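Local atomic coordinates of predicted protein (Acinetobacter sp. RUH2624, PDB entry 4MEA), a protein that probably hydrolyses epoxides as a secreted Cif-type epoxide hydrolase of the alpha/beta hydrolase fold, and is regarded as a virulence factor. Residues 93-98 with 240-245; 99-104 with 108-113. All blocks are in the same frame, centred on the assembly; numbering follows the deposited sequence.

Contact 1: residues 93-98 with 240-245; sequences PGLGQS and FGYYRS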
ATOM      1  N   PRO A  93     -23.619  -3.598   0.987  1.00  9.92           N
ATOM      2  CA  PRO A  93     -23.671  -4.644  -0.038  1.00 13.10           C
ATOM      3  C   PRO A  93     -22.372  -5.464  -0.055  1.00 12.97           C
ATOM      4  O   PRO A  93     -21.273  -4.900  -0.115  1.00 11.85           O
ATOM      5  CB  PRO A  93     -23.827  -3.848  -1.334  1.00  8.49           C
ATOM      6  CG  PRO A  93     -24.568  -2.601  -0.912  1.00 13.98           C
ATOM      7  CD  PRO A  93     -24.003  -2.274   0.465  1.00  9.34           C
ATOM      8  N   GLY A  94     -22.508  -6.785   0.015  1.00  9.07           N
ATOM      9  CA  GLY A  94     -21.365  -7.681  -0.008  1.00  7.08           C
ATOM     10  C   GLY A  94     -20.744  -7.982   1.346  1.00  8.08           C
ATOM     11  O   GLY A  94     -20.117  -9.028   1.520  1.00 10.58           O
ATOM     12  N   LEU A  95     -20.910  -7.069   2.304  1.00 11.97           N
ATOM     13  CA  LEU A  95     -20.257  -7.184   3.607  1.00  7.73           C
ATOM     14  C   LEU A  95     -21.196  -7.670   4.709  1.00 11.40           C
ATOM     15  O   LEU A  95     -22.417  -7.688   4.539  1.00 10.76           O
ATOM     16  CB  LEU A  95     -19.635  -5.841   3.997  1.00  6.93           C
ATOM     17  CG  LEU A  95     -18.668  -5.303   2.940  1.00 12.68           C
ATOM     18  CD1 LEU A  95     -17.973  -4.040   3.422  1.00  8.31           C
ATOM     19  CD2 LEU A  95     -17.652  -6.385   2.568  1.00 12.81           C
ATOM     20  N   GLY A  96     -20.627  -8.055   5.848  1.00  8.75           N
ATOM     21  CA  GLY A  96     -21.428  -8.578   6.940  1.00  8.27           C
ATOM     22  C   GLY A  96     -22.266  -9.731   6.414  1.00 14.62           C
ATOM     23  O   GLY A  96     -21.733 -10.660   5.804  1.00 10.37           O
ATOM     24  N   GLN A  97     -23.579  -9.668   6.618  1.00 14.57           N
ATOM     25  CA  GLN A  97     -24.468 -10.724   6.118  1.00 11.28           C
ATOM     26  C   GLN A  97     -25.229 -10.331   4.848  1.00 18.02           C
ATOM     27  O   GLN A  97     -26.150 -11.039   4.416  1.00 16.04           O
ATOM     28  CB  GLN A  97     -25.420 -11.184   7.223  1.00 10.28           C
ATOM     29  CG  GLN A  97     -24.666 -11.810   8.391  1.00 14.05           C
ATOM     30  CD  GLN A  97     -25.558 -12.117   9.570  1.00 17.62           C
ATOM     31  OE1 GLN A  97     -26.246 -13.144   9.592  1.00 14.18           O
ATOM     32  NE2 GLN A  97     -25.550 -11.230  10.565  1.00 12.63           N
ATOM     33  N   SER A  98     -24.833  -9.212   4.245  1.00  9.34           N
ATOM     34  CA  SER A  98     -25.405  -8.804   2.961  1.00 14.58           C
ATOM     35  C   SER A  98     -24.740  -9.548   1.809  1.00 18.84           C
ATOM     36  O   SER A  98     -23.547  -9.829   1.858  1.00 16.77           O
ATOM     37  CB  SER A  98     -25.256  -7.297   2.747  1.00  9.80           C
ATOM     38  OG  SER A  98     -26.072  -6.567   3.646  1.00  9.41           O
ATOM     39  N   PHE A 240     -13.018  -5.379  -1.216  1.00  9.54           N
ATOM     40  CA  PHE A 240     -12.028  -4.721  -2.057  1.00 11.69           C
ATOM     41  C   PHE A 240     -12.649  -4.231  -3.374  1.00  9.63           C
ATOM     42  O   PHE A 240     -12.056  -3.419  -4.091  1.00  8.57           O
ATOM     43  CB  PHE A 240     -10.771  -5.594  -2.225  1.00  8.65           C
ATOM     44  CG  PHE A 240     -10.119  -5.975  -0.899  1.00 10.72           C
ATOM     45  CD1 PHE A 240     -10.006  -5.043   0.124  1.00  7.28           C
ATOM     46  CD2 PHE A 240      -9.660  -7.264  -0.670  1.00  5.68           C
ATOM     47  CE1 PHE A 240      -9.420  -5.391   1.345  1.00  9.20           C
ATOM     48  CE2 PHE A 240      -9.079  -7.615   0.544  1.00  8.09           C
ATOM     49  CZ  PHE A 240      -8.956  -6.674   1.552  1.00  9.24           C
ATOM     50  N   GLY A 241     -13.871  -4.673  -3.669  1.00  6.21           N
ATOM     51  CA  GLY A 241     -14.603  -4.066  -4.774  1.00  4.96           C
ATOM     52  C   GLY A 241     -14.823  -2.567  -4.567  1.00  6.87           C
ATOM     53  O   GLY A 241     -14.763  -1.790  -5.524  1.00  6.60           O
ATOM     54  N   TYR A 242     -15.085  -2.151  -3.324  1.00 10.55           N
ATOM     55  CA  TYR A 242     -15.257  -0.723  -3.030  1.00  8.09           C
ATOM     56  C   TYR A 242     -14.002   0.029  -3.415  1.00  8.02           C
ATOM     57  O   TYR A 242     -14.069   1.150  -3.922  1.00 11.70           O
ATOM     58  CB  TYR A 242     -15.601  -0.484  -1.548  1.00  8.72           C
ATOM     59  CG  TYR A 242     -17.001  -0.941  -1.199  1.00  8.31           C
ATOM     60  CD1 TYR A 242     -18.078  -0.064  -1.283  1.00  4.71           C
ATOM     61  CD2 TYR A 242     -17.248  -2.258  -0.826  1.00 10.04           C
ATOM     62  CE1 TYR A 242     -19.369  -0.480  -0.979  1.00 12.35           C
ATOM     63  CE2 TYR A 242     -18.538  -2.688  -0.534  1.00 13.05           C
ATOM     64  CZ  TYR A 242     -19.593  -1.792  -0.614  1.00 11.27           C
ATOM     65  OH  TYR A 242     -20.876  -2.209  -0.327  1.00  9.18           O
ATOM     66  N   TYR A 243     -12.852  -0.612  -3.201  1.00  5.69           N
ATOM     67  CA  TYR A 243     -11.574   0.024  -3.480  1.00  3.47           C
ATOM     68  C   TYR A 243     -11.256   0.050  -4.974  1.00  9.26           C
ATOM     69  O   TYR A 243     -10.780   1.069  -5.488  1.00  8.77           O
ATOM     70  CB  TYR A 243     -10.446  -0.596  -2.630  1.00  5.96           C
ATOM     71  CG  TYR A 243     -10.641  -0.287  -1.162  1.00 10.19           C
ATOM     72  CD1 TYR A 243     -10.118   0.876  -0.602  1.00  8.03           C
ATOM     73  CD2 TYR A 243     -11.403  -1.126  -0.347  1.00 11.03           C
ATOM     74  CE1 TYR A 243     -10.326   1.186   0.743  1.00 10.64           C
ATOM     75  CE2 TYR A 243     -11.617  -0.824   1.003  1.00 10.67           C
ATOM     76  CZ  TYR A 243     -11.074   0.331   1.539  1.00  6.44           C
ATOM     77  OH  TYR A 243     -11.279   0.640   2.869  1.00 12.41           O
ATOM     78  N   ARG A 244     -11.539  -1.047  -5.675  1.00 11.15           N
ATOM     79  CA  ARG A 244     -11.414  -1.071  -7.142  1.00  8.75           C
ATOM     80  C   ARG A 244     -12.316  -0.015  -7.772  1.00 11.10           C
ATOM     81  O   ARG A 244     -11.986   0.575  -8.810  1.00  9.63           O
ATOM     82  CB  ARG A 244     -11.805  -2.445  -7.710  1.00  7.95           C
ATOM     83  CG  ARG A 244     -10.908  -3.575  -7.290  1.00 10.94           C
ATOM     84  CD  ARG A 244     -11.267  -4.884  -8.016  1.00 11.80           C
ATOM     85  NE  ARG A 244     -12.522  -5.499  -7.577  1.00  8.47           N
ATOM     86  CZ  ARG A 244     -12.653  -6.280  -6.505  1.00 13.74           C
ATOM     87  NH1 ARG A 244     -11.612  -6.518  -5.714  1.00 10.15           N
ATOM     88  NH2 ARG A 244     -13.835  -6.813  -6.209  1.00 11.46           N
ATOM     89  N   SER A 245     -13.462   0.216  -7.142  1.00 12.23           N
ATOM     90  CA  SER A 245     -14.459   1.127  -7.685  1.00 14.97           C
ATOM     91  C   SER A 245     -14.259   2.584  -7.279  1.00 15.56           C
ATOM     92  O   SER A 245     -15.074   3.432  -7.630  1.00 11.28           O
ATOM     93  CB  SER A 245     -15.863   0.686  -7.262  1.00 17.07           C
ATOM     94  OG  SER A 245     -16.281  -0.470  -7.963  1.00 12.24           O
TER

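Contact 2: residues 99-104 with 108-113; sequences GPILND and AENTSK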
ATOM      1  N   GLY A  99     -25.514  -9.854   0.771  1.00 16.86           N
ATOM      2  CA  GLY A  99     -24.976 -10.482  -0.428  1.00 13.92           C
ATOM      3  C   GLY A  99     -24.238  -9.513  -1.346  1.00 13.85           C
ATOM      4  O   GLY A  99     -24.394  -8.293  -1.230  1.00 11.35           O
ATOM      5  N   PRO A 100     -23.438 -10.054  -2.279  1.00  9.15           N
ATOM      6  CA  PRO A 100     -22.542  -9.272  -3.143  1.00 10.34           C
ATOM      7  C   PRO A 100     -23.229  -8.574  -4.325  1.00 18.27           C
ATOM      8  O   PRO A 100     -24.313  -8.968  -4.769  1.00 13.38           O
ATOM      9  CB  PRO A 100     -21.582 -10.336  -3.675  1.00 14.39           C
ATOM     10  CG  PRO A 100     -22.415 -11.564  -3.744  1.00 17.48           C
ATOM     11  CD  PRO A 100     -23.302 -11.503  -2.525  1.00 17.08           C
ATOM     12  N   ILE A 101     -22.574  -7.536  -4.834  1.00 16.98           N
ATOM     13  CA  ILE A 101     -22.961  -6.924  -6.094  1.00 16.71           C
ATOM     14  C   ILE A 101     -22.275  -7.715  -7.196  1.00 15.12           C
ATOM     15  O   ILE A 101     -21.062  -7.606  -7.397  1.00 15.80           O
ATOM     16  CB  ILE A 101     -22.539  -5.446  -6.167  1.00 14.26           C
ATOM     17  CG1 ILE A 101     -23.164  -4.663  -5.005  1.00 16.51           C
ATOM     18  CG2 ILE A 101     -22.928  -4.837  -7.518  1.00 11.91           C
ATOM     19  CD1 ILE A 101     -22.915  -3.146  -5.061  1.00 15.99           C
ATOM     20  N   LEU A 102     -23.063  -8.520  -7.901  1.00 16.33           N
ATOM     21  CA  LEU A 102     -22.538  -9.521  -8.831  1.00 25.20           C
ATOM     22  C   LEU A 102     -21.687  -8.973  -9.988  1.00 20.84           C
ATOM     23  O   LEU A 102     -20.753  -9.643 -10.444  1.00 24.51           O
ATOM     24  CB  LEU A 102     -23.689 -10.377  -9.367  1.00 33.00           C
ATOM     25  CG  LEU A 102     -24.418 -11.163  -8.275  1.00 33.85           C
ATOM     26  CD1 LEU A 102     -25.692 -11.808  -8.807  1.00 36.26           C
ATOM     27  CD2 LEU A 102     -23.476 -12.202  -7.671  1.00 27.50           C
ATOM     28  N   ASN A 103     -22.003  -7.772 -10.469  1.00 17.85           N
ATOM     29  CA  ASN A 103     -21.209  -7.180 -11.556  1.00 18.82           C
ATOM     30  C   ASN A 103     -20.015  -6.366 -11.060  1.00 17.22           C
ATOM     31  O   ASN A 103     -19.327  -5.710 -11.845  1.00 15.99           O
ATOM     32  CB  ASN A 103     -22.077  -6.356 -12.513  1.00 22.85           C
ATOM     33  CG  ASN A 103     -22.496  -5.018 -11.933  1.00 24.42           C
ATOM     34  OD1 ASN A 103     -22.335  -4.764 -10.741  1.00 19.80           O
ATOM     35  ND2 ASN A 103     -23.050  -4.156 -12.782  1.00 17.22           N
ATOM     36  N   ASP A 104     -19.777  -6.421  -9.752  1.00 15.45           N
ATOM     37  CA  ASP A 104     -18.596  -5.809  -9.143  1.00 16.25           C
ATOM     38  C   ASP A 104     -18.620  -4.280  -9.194  1.00 13.12           C
ATOM     39  O   ASP A 104     -17.596  -3.632  -8.976  1.00 12.82           O
ATOM     40  CB  ASP A 104     -17.311  -6.334  -9.799  1.00 21.15           C
ATOM     41  CG  ASP A 104     -16.112  -6.269  -8.867  1.00 27.18           C
ATOM     42  OD1 ASP A 104     -16.292  -6.520  -7.652  1.00 18.36           O
ATOM     43  OD2 ASP A 104     -14.994  -5.976  -9.347  1.00 28.60           O
ATOM     44  N   ALA A 108     -19.989   4.452  -5.634  1.00 10.91           N
ATOM     45  CA  ALA A 108     -20.920   5.241  -4.824  1.00  8.88           C
ATOM     46  C   ALA A 108     -22.343   5.285  -5.402  1.00  9.27           C
ATOM     47  O   ALA A 108     -23.323   5.062  -4.689  1.00 12.40           O
ATOM     48  CB  ALA A 108     -20.383   6.651  -4.655  1.00  7.63           C
ATOM     49  N   GLU A 109     -22.465   5.595  -6.686  1.00 10.67           N
ATOM     50  CA  GLU A 109     -23.793   5.676  -7.301  1.00 12.06           C
ATOM     51  C   GLU A 109     -24.562   4.366  -7.177  1.00 11.03           C
ATOM     52  O   GLU A 109     -25.743   4.362  -6.818  1.00 13.22           O
ATOM     53  CB  GLU A 109     -23.699   6.079  -8.775  1.00 15.35           C
ATOM     54  CG  GLU A 109     -23.273   7.525  -9.001  1.00 30.28           C
ATOM     55  CD  GLU A 109     -24.377   8.525  -8.711  1.00 41.15           C
ATOM     56  OE1 GLU A 109     -25.470   8.111  -8.256  1.00 44.33           O
ATOM     57  OE2 GLU A 109     -24.148   9.731  -8.948  1.00 40.26           O
ATOM     58  N   ASN A 110     -23.898   3.254  -7.484  1.00 12.76           N
ATOM     59  CA  ASN A 110     -24.558   1.956  -7.409  1.00 13.58           C
ATOM     60  C   ASN A 110     -24.951   1.539  -5.986  1.00 19.19           C
ATOM     61  O   ASN A 110     -26.079   1.127  -5.747  1.00 13.61           O
ATOM     62  CB  ASN A 110     -23.720   0.858  -8.068  1.00 14.32           C
ATOM     63  CG  ASN A 110     -24.573  -0.318  -8.519  1.00 17.35           C
ATOM     64  OD1 ASN A 110     -25.715  -0.133  -8.934  1.00 16.50           O
ATOM     65  ND2 ASN A 110     -24.028  -1.527  -8.434  1.00 14.40           N
ATOM     66  N   THR A 111     -24.018   1.638  -5.043  1.00 14.98           N
ATOM     67  CA  THR A 111     -24.315   1.284  -3.654  1.00  7.29           C
ATOM     68  C   THR A 111     -25.362   2.239  -3.074  1.00  7.68           C
ATOM     69  O   THR A 111     -26.206   1.839  -2.271  1.00 15.15           O
ATOM     70  CB  THR A 111     -23.031   1.311  -2.778  1.00 14.33           C
ATOM     71  OG1 THR A 111     -22.429   2.609  -2.858  1.00 10.11           O
ATOM     72  CG2 THR A 111     -22.028   0.277  -3.274  1.00 10.59           C
ATOM     73  N   SER A 112     -25.304   3.506  -3.474  1.00  9.32           N
ATOM     74  CA  SER A 112     -26.320   4.467  -3.037  1.00 14.52           C
ATOM     75  C   SER A 112     -27.711   4.076  -3.549  1.00 18.87           C
ATOM     76  O   SER A 112     -28.722   4.215  -2.839  1.00 15.29           O
ATOM     77  CB  SER A 112     -25.967   5.879  -3.507  1.00 15.30           C
ATOM     78  OG  SER A 112     -25.002   6.484  -2.657  1.00 14.33           O
ATOM     79  N   LYS A 113     -27.766   3.597  -4.788  1.00 16.00           N
ATOM     80  CA  LYS A 113     -29.038   3.172  -5.369  1.00 16.87           C
ATOM     81  C   LYS A 113     -29.601   1.957  -4.627  1.00 16.84           C
ATOM     82  O   LYS A 113     -30.793   1.893  -4.327  1.00 13.71           O
ATOM     83  CB  LYS A 113     -28.896   2.850  -6.860  1.00 14.75           C
ATOM     84  CG  LYS A 113     -30.252   2.657  -7.557  1.00 25.23           C
ATOM     85  CD  LYS A 113     -30.126   2.190  -9.000  1.00 35.96           C
ATOM     86  CE  LYS A 113     -30.303   0.676  -9.110  1.00 49.40           C
ATOM     87  NZ  LYS A 113     -30.345   0.188 -10.525  1.00 49.09           N
TER
HETATM   88  O   HOH W   1     -25.131  -3.737 -10.071  1.00 24.28           O

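Contact 1: residues 93-98 with 240-245
The loop 93-98 meets helix 233-244 near its C-terminal end through P93, L95 and Y242. The loop follows strand 87-90 of the central sheet in an alpha/beta hydrolase fold. It has no regular secondary structure, but L95 to S98 form a type II' beta turn, closed by S98 N giving a hydrogen bond to L95 O at 2.9 Å. G96 takes a positive phi inside that turn. G94 also has a positive phi. Residues 240-244 are helical, and Y242 faces the loop.

Y242 carries most of the contact. Its CG stands anti to its own carbonyl carbon (chi1 -71°), which sends the ring out from the helix to the loop. The hydroxyl reaches furthest. It donates to P93 O at 2.7 Å, meeting a lone pair in the carbonyl plane, with a C=O...donor angle of 126°. The carbonyl oxygen lies at the edge of the tyrosine ring, in its plane. The pyrrolidine of P93 crosses the tyrosine side chain at about a right angle. Its CD is 3.2 Å from Y242 OH.

CB of L95 is directed toward the helix, and CD1 makes a looser apolar contact, 4.2 Å from Y242 CE2. Other parts of the fold also touch these residues. Y106 meets the tyrosine ring with planes at about 45°, and L49 of strand 47-54 touches P93. K235 NZ, earlier on the same helix, makes hydrogen bonds to G94 O and G96 O. All three touching residues are buried, and the phenolic oxygen also packs against the proline ring, 3.5 Å from P93 CB.

Contact 2: residues 99-104 with 108-113
This contact belongs to the loop that leads from strand 87-90 into helix 108-123 of the alpha/beta hydrolase fold. The chain turns back at I101 to D104 in a type I beta turn, with D104 N bonded to I101 O at 2.9 Å. It then enters the helix, and I101 lies against the first turns. I101 and T111 have the closest CA atoms, 8.7 Å apart.

I101 provides the apolar part. Its side chain and that of N110 come from opposite directions. I101 CG2 is 3.6 Å from N110 ND2, and I101 CD1 is 3.9 Å from it. The side chains of I101 and T111 cross at about a right angle, with I101 CD1 4.0 Å from T111 CG2. The chi1 of T111 (57°) turns that methyl anti to the carbonyl carbon. The strongest partner of T111 OG1 is A139 O of helix 136-146.

N110 CG lies anti to the backbone N (chi1 -156°), and the amide extends toward the loop. N110 ND2 gives a hydrogen bond to a water at 3.0 Å. The same water donates to N103 OD1 at 3.1 Å.

No direct hydrogen bond joins the two segments. Polar linkage runs through the water and through D105, whose backbone N gives a hydrogen bond to N103 OD1 and whose O accepts one from N110 ND2. With both acceptors on N110 ND2, D105 O and the water, the rotation of the amide is held, and its nitrogen rests against I101 carbons.

In the fold
From the N terminus, the chain passes strand 87-90 and enters the loop that begins with contact 1 at 93-98. Residues 99-104 follow directly and meet the start of helix 108-123. Contact 2 thus closes a short loop. Contact 1 closes a much longer one when helix 233-244 returns to the loop, and contact 2 is nested inside it. The centres of the contacts are about 8 Å apart. Their segments touch: R244 NH2 forms a salt bridge with D104 OD1, Y242 packs on T111, and P93 packs on I101. Together they tie the loop after strand 87-90 to helices 108-123 and 233-244.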